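Local coordinates for AA9 family lytic polysaccharide monooxygenase B (Heterobasidion irregulare TC 32-1, PDB 5NNS), which uses a copper ion to cleave crystalline and amorphous polysaccharides such as cellulose oxidatively, yielding C1-oxidised products, at residues A181-Y195 with T213-G225. Residues are numbered along the deposited sequence; the frame is centred on the assembly and turned at random.
With NAG (2-acetamido-2-deoxy-beta-D-glucopyranose), chain C; AKR (acrylic acid), chain N.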
loop_
_atom_site.group_PDB
_atom_site.type_symbol
_atom_site.label_atom_id
_atom_site.label_comp_id
_atom_site.label_asym_id
_atom_site.label_seq_id
_atom_site.Cartn_x
_atom_site.Cartn_y
_atom_site.Cartn_z
ATOM N N ALA A 181 20.241 -1.725 7.585
ATOM C CA ALA A 181 19.807 -2.895 6.825
ATOM C C ALA A 181 18.989 -2.477 5.600
ATOM O O ALA A 181 18.195 -1.533 5.665
ATOM C CB ALA A 181 19.004 -3.832 7.711
ATOM N N THR A 182 19.220 -3.166 4.482
ATOM C CA THR A 182 18.435 -3.006 3.255
ATOM C C THR A 182 17.943 -4.382 2.814
ATOM O O THR A 182 18.656 -5.363 2.992
ATOM C CB THR A 182 19.275 -2.411 2.109
ATOM O OG1 THR A 182 20.453 -3.203 1.927
ATOM C CG2 THR A 182 19.685 -0.971 2.409
ATOM N N PRO A 183 16.737 -4.462 2.215
ATOM C CA PRO A 183 16.282 -5.779 1.764
ATOM C C PRO A 183 17.157 -6.337 0.635
ATOM O O PRO A 183 17.534 -5.574 -0.260
ATOM C CB PRO A 183 14.850 -5.528 1.257
ATOM C CG PRO A 183 14.574 -4.080 1.424
ATOM C CD PRO A 183 15.855 -3.380 1.742
ATOM N N PRO A 184 17.486 -7.649 0.676
ATOM C CA PRO A 184 18.168 -8.279 -0.467
ATOM C C PRO A 184 17.355 -8.196 -1.770
ATOM O O PRO A 184 16.137 -7.999 -1.736
ATOM C CB PRO A 184 18.330 -9.744 -0.035
ATOM C CG PRO A 184 18.172 -9.754 1.448
ATOM C CD PRO A 184 17.275 -8.599 1.788
ATOM N N ALA A 185 18.042 -8.358 -2.899
ATOM C CA ALA A 185 17.442 -8.220 -4.229
ATOM C C ALA A 185 16.202 -9.093 -4.464
ATOM O O ALA A 185 15.296 -8.672 -5.162
ATOM C CB ALA A 185 18.486 -8.494 -5.303
ATOM N N SER A 186 16.158 -10.284 -3.871
ATOM C CA SER A 186 15.007 -11.197 -4.009
ATOM C C SER A 186 13.678 -10.690 -3.432
ATOM O O SER A 186 12.622 -11.160 -3.846
ATOM C CB SER A 186 15.327 -12.556 -3.379
ATOM O OG SER A 186 15.679 -12.405 -2.016
ATOM N N TYR A 187 13.726 -9.760 -2.476
ATOM C CA TYR A 187 12.508 -9.140 -1.916
ATOM C C TYR A 187 12.050 -7.916 -2.696
ATOM O O TYR A 187 10.950 -7.423 -2.463
ATOM C CB TYR A 187 12.740 -8.719 -0.469
ATOM C CG TYR A 187 12.959 -9.871 0.465
ATOM C CD1 TYR A 187 14.225 -10.429 0.625
ATOM C CD2 TYR A 187 11.901 -10.407 1.195
ATOM C CE1 TYR A 187 14.433 -11.489 1.490
ATOM C CE2 TYR A 187 12.094 -11.469 2.064
ATOM C CZ TYR A 187 13.361 -12.008 2.212
ATOM O OH TYR A 187 13.564 -13.060 3.073
ATOM N N LEU A 188 12.895 -7.428 -3.608
ATOM C CA LEU A 188 12.656 -6.174 -4.312
ATOM C C LEU A 188 11.916 -6.411 -5.628
ATOM O O LEU A 188 12.281 -7.296 -6.402
ATOM C CB LEU A 188 13.983 -5.450 -4.563
ATOM C CG LEU A 188 14.812 -5.110 -3.315
ATOM C CD1 LEU A 188 16.158 -4.507 -3.696
ATOM C CD2 LEU A 188 14.055 -4.165 -2.390
ATOM N N VAL A 189 10.863 -5.625 -5.860
ATOM C CA VAL A 189 10.080 -5.691 -7.098
ATOM C C VAL A 189 9.768 -4.289 -7.621
ATOM O O VAL A 189 10.001 -3.287 -6.945
ATOM C CB VAL A 189 8.761 -6.490 -6.908
ATOM C CG1 VAL A 189 9.068 -7.923 -6.496
ATOM C CG2 VAL A 189 7.838 -5.823 -5.891
ATOM N N LYS A 190 9.238 -4.243 -8.836
ATOM C CA LYS A 190 8.791 -3.013 -9.469
ATOM C C LYS A 190 7.268 -2.975 -9.485
ATOM O O LYS A 190 6.601 -4.020 -9.418
ATOM C CB LYS A 190 9.307 -2.949 -10.905
ATOM C CG LYS A 190 10.826 -3.039 -11.062
ATOM C CD LYS A 190 11.541 -1.720 -10.788
ATOM C CE LYS A 190 12.754 -1.560 -11.703
ATOM N NZ LYS A 190 13.761 -0.568 -11.206
ATOM N N LEU A 191 6.732 -1.762 -9.591
ATOM C CA LEU A 191 5.291 -1.529 -9.674
ATOM C C LEU A 191 4.988 -0.507 -10.773
ATOM O O LEU A 191 5.257 0.679 -10.570
ATOM C CB LEU A 191 4.762 -1.028 -8.324
ATOM C CG LEU A 191 4.766 -2.081 -7.207
ATOM C CD1 LEU A 191 4.503 -1.423 -5.862
ATOM C CD2 LEU A 191 3.747 -3.189 -7.483
ATOM N N PRO A 192 4.454 -0.924 -11.931
ATOM C CA PRO A 192 4.121 -2.320 -12.266
ATOM C C PRO A 192 5.341 -3.223 -12.486
ATOM O O PRO A 192 6.473 -2.739 -12.597
ATOM C CB PRO A 192 3.350 -2.177 -13.584
ATOM C CG PRO A 192 3.970 -0.974 -14.226
ATOM C CD PRO A 192 4.254 -0.026 -13.086
ATOM N N GLY A 193 5.080 -4.525 -12.567
ATOM C CA GLY A 193 6.112 -5.551 -12.721
ATOM C C GLY A 193 5.885 -6.707 -11.768
ATOM O O GLY A 193 6.034 -7.867 -12.150
ATOM N N ALA A 194 5.520 -6.382 -10.527
ATOM C CA ALA A 194 5.312 -7.378 -9.465
ATOM C C ALA A 194 4.108 -8.279 -9.694
ATOM O O ALA A 194 4.135 -9.447 -9.307
ATOM C CB ALA A 194 5.158 -6.680 -8.119
ATOM N N TYR A 195 3.052 -7.714 -10.291
ATOM C CA TYR A 195 1.762 -8.386 -10.437
ATOM C C TYR A 195 1.464 -8.684 -11.897
ATOM O O TYR A 195 1.934 -7.980 -12.788
ATOM C CB TYR A 195 0.629 -7.502 -9.892
ATOM C CG TYR A 195 0.767 -7.044 -8.444
ATOM C CD1 TYR A 195 1.234 -7.901 -7.443
ATOM C CD2 TYR A 195 0.383 -5.751 -8.066
ATOM C CE1 TYR A 195 1.340 -7.466 -6.124
ATOM C CE2 TYR A 195 0.484 -5.318 -6.749
ATOM C CZ TYR A 195 0.961 -6.175 -5.781
ATOM O OH TYR A 195 1.068 -5.740 -4.474
ATOM N N THR A 213 -9.151 -22.948 0.806
ATOM C CA THR A 213 -8.643 -22.350 2.041
ATOM C C THR A 213 -7.215 -21.766 1.919
ATOM O O THR A 213 -6.670 -21.270 2.909
ATOM C CB THR A 213 -8.658 -23.411 3.150
ATOM O OG1 THR A 213 -7.909 -24.551 2.719
ATOM C CG2 THR A 213 -10.093 -23.844 3.451
ATOM N N ASN A 214 -6.620 -21.818 0.722
ATOM C CA ASN A 214 -5.304 -21.217 0.471
ATOM C C ASN A 214 -5.430 -19.996 -0.431
ATOM O O ASN A 214 -6.252 -19.971 -1.341
ATOM C CB ASN A 214 -4.310 -22.226 -0.137
ATOM C CG ASN A 214 -4.729 -22.733 -1.513
ATOM O OD1 ASN A 214 -5.714 -23.459 -1.634
ATOM N ND2 ASN A 214 -3.977 -22.351 -2.557
ATOM N N TYR A 215 -4.607 -18.986 -0.165
ATOM C CA TYR A 215 -4.519 -17.816 -1.022
ATOM C C TYR A 215 -3.098 -17.283 -0.980
ATOM O O TYR A 215 -2.669 -16.716 0.022
ATOM C CB TYR A 215 -5.524 -16.751 -0.583
ATOM C CG TYR A 215 -5.476 -15.470 -1.393
ATOM C CD1 TYR A 215 -6.206 -15.339 -2.572
ATOM C CD2 TYR A 215 -4.705 -14.383 -0.971
ATOM C CE1 TYR A 215 -6.167 -14.167 -3.311
ATOM C CE2 TYR A 215 -4.658 -13.206 -1.700
ATOM C CZ TYR A 215 -5.390 -13.100 -2.873
ATOM O OH TYR A 215 -5.344 -11.931 -3.610
ATOM N N THR A 216 -2.373 -17.491 -2.076
ATOM C CA THR A 216 -1.049 -16.926 -2.256
ATOM C C THR A 216 -1.212 -15.439 -2.533
ATOM O O THR A 216 -1.792 -15.043 -3.549
ATOM C CB THR A 216 -0.311 -17.625 -3.414
ATOM O OG1 THR A 216 -0.174 -19.012 -3.093
ATOM C CG2 THR A 216 1.083 -17.011 -3.661
ATOM N N ILE A 217 -0.726 -14.622 -1.608
ATOM C CA ILE A 217 -0.838 -13.185 -1.745
ATOM C C ILE A 217 0.125 -12.810 -2.871
ATOM O O ILE A 217 1.263 -13.277 -2.871
ATOM C CB ILE A 217 -0.491 -12.415 -0.452
ATOM C CG1 ILE A 217 -1.422 -12.831 0.691
ATOM C CG2 ILE A 217 -0.629 -10.910 -0.689
ATOM C CD1 ILE A 217 -0.933 -12.423 2.068
ATOM N N PRO A 218 -0.332 -12.003 -3.850
ATOM C CA PRO A 218 0.565 -11.544 -4.917
ATOM C C PRO A 218 1.741 -10.729 -4.396
ATOM O O PRO A 218 1.671 -10.165 -3.305
ATOM C CB PRO A 218 -0.338 -10.640 -5.772
ATOM C CG PRO A 218 -1.726 -11.078 -5.468
ATOM C CD PRO A 218 -1.708 -11.498 -4.043
ATOM N N GLY A 219 2.797 -10.652 -5.199
ATOM C CA GLY A 219 3.965 -9.851 -4.865
ATOM C C GLY A 219 4.981 -10.659 -4.096
ATOM O O GLY A 219 4.809 -11.872 -3.932
ATOM N N PRO A 220 6.045 -9.997 -3.606
ATOM C CA PRO A 220 7.154 -10.711 -2.967
ATOM C C PRO A 220 6.866 -11.145 -1.528
ATOM O O PRO A 220 5.814 -10.825 -0.965
ATOM C CB PRO A 220 8.287 -9.676 -3.002
ATOM C CG PRO A 220 7.586 -8.371 -2.887
ATOM C CD PRO A 220 6.309 -8.549 -3.678
ATOM N N ALA A 221 7.816 -11.875 -0.950
ATOM C CA ALA A 221 7.778 -12.205 0.472
ATOM C C ALA A 221 7.943 -10.932 1.298
ATOM O O ALA A 221 8.417 -9.899 0.797
ATOM C CB ALA A 221 8.864 -13.212 0.826
ATOM N N VAL A 222 7.531 -11.024 2.560
ATOM C CA VAL A 222 7.603 -9.905 3.490
ATOM C C VAL A 222 9.013 -9.801 4.072
ATOM O O VAL A 222 9.592 -10.800 4.506
ATOM C CB VAL A 222 6.557 -10.048 4.617
ATOM C CG1 VAL A 222 6.688 -8.929 5.647
ATOM C CG2 VAL A 222 5.157 -10.050 4.024
ATOM N N TRP A 223 9.552 -8.584 4.060
ATOM C CA TRP A 223 10.840 -8.273 4.665
ATOM C C TRP A 223 10.608 -7.556 6.000
ATOM O O TRP A 223 10.274 -6.371 6.026
ATOM C CB TRP A 223 11.684 -7.423 3.716
ATOM C CG TRP A 223 13.090 -7.230 4.189
ATOM C CD1 TRP A 223 14.117 -8.130 4.111
ATOM C CD2 TRP A 223 13.629 -6.061 4.816
ATOM N NE1 TRP A 223 15.263 -7.592 4.654
ATOM C CE2 TRP A 223 14.992 -6.324 5.094
ATOM C CE3 TRP A 223 13.094 -4.814 5.169
ATOM C CZ2 TRP A 223 15.827 -5.381 5.701
ATOM C CZ3 TRP A 223 13.919 -3.882 5.783
ATOM C CH2 TRP A 223 15.274 -4.169 6.040
ATOM N N GLN A 224 10.782 -8.294 7.096
ATOM C CA GLN A 224 10.603 -7.768 8.453
ATOM C C GLN A 224 11.840 -7.087 9.073
ATOM O O GLN A 224 11.762 -6.599 10.199
ATOM C CB GLN A 224 10.080 -8.872 9.379
ATOM C CG GLN A 224 8.605 -9.167 9.165
ATOM C CD GLN A 224 8.106 -10.310 10.011
ATOM O OE1 GLN A 224 8.510 -11.445 9.820
ATOM N NE2 GLN A 224 7.210 -10.015 10.949
ATOM N N GLY A 225 12.962 -7.047 8.351
ATOM C CA GLY A 225 14.175 -6.353 8.808
ATOM C C GLY A 225 15.435 -7.156 8.563
ATOM O O GLY A 225 15.384 -8.382 8.451
HETATM C C1 NAG C . -4.219 -22.787 -3.917
HETATM C C2 NAG C . -3.695 -21.781 -4.950
HETATM C C3 NAG C . -3.590 -22.386 -6.341
HETATM C C4 NAG C . -2.729 -23.640 -6.305
HETATM C C5 NAG C . -3.358 -24.644 -5.337
HETATM C C6 NAG C . -2.458 -25.872 -5.220
HETATM C C7 NAG C . -4.250 -19.394 -4.696
HETATM C C8 NAG C . -5.296 -18.337 -4.899
HETATM N N2 NAG C . -4.581 -20.631 -5.069
HETATM O O3 NAG C . -3.042 -21.413 -7.232
HETATM O O4 NAG C . -2.612 -24.221 -7.614
HETATM O O5 NAG C . -3.546 -24.059 -4.037
HETATM O O6 NAG C . -2.984 -26.772 -4.240
HETATM O O7 NAG C . -3.167 -19.118 -4.207
HETATM C CA AKR N . 4.186 -14.931 0.364
HETATM C CB AKR N . 4.947 -15.983 0.098
HETATM C C AKR N . 3.903 -13.894 -0.659
HETATM O O AKR N . 4.385 -13.998 -1.807
HETATM O OXT AKR N . 3.178 -12.920 -0.364
HETATM O O HOH W 1 10.357 -12.381 -2.513
HETATM O O HOH W 2 9.484 -7.559 -0.177
#
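P218 meets the Y195 ring through its CB, 3.6 Å from Y195 CD1, and the backbone N of G219 follows at the ring edge, 3.6 Å from Y195 CE1. The tyrosine hydroxyl is anchored in the sheet by E154. At G219, phi is 90°, which itself calls for glycine, and a CB would crowd Y195 CE1 and clash with P220 CD. K108 of strand 106-116 holds the carbonyls of P218 and P220, where an acrylic acid molecule is bound beside G219. P220 packs its ring against both methyls of V189, CD 3.8 Å from V189 CG2, while its CB and CG also touch Y187 O. Where A221 passes Y187, its O lies at the ring edge and its CB touches Y187 CE2; one water joins S186 O to A221 N, a second Y187 O to A221 O. W223 buries the most surface. With CG anti to the backbone N (chi1 -172°), it lays one indole face against P183, whose CB stands 3.7 Å from the five-membered-ring centroid in a CH-pi contact; P184 CD lies close to NE1, and A181 CB reaches the far CZ2. The indole edge points into the face of Y187 in a T-shaped pair, planes at 67°. Cut back to alanine, this position is likely to leave P183 without its aromatic face and Y187 without its edge-on partner. Direct contact between the two segments, both lying against strand 106-116, is thus largely apolar and aromatic, and water supplies polar links between their backbones.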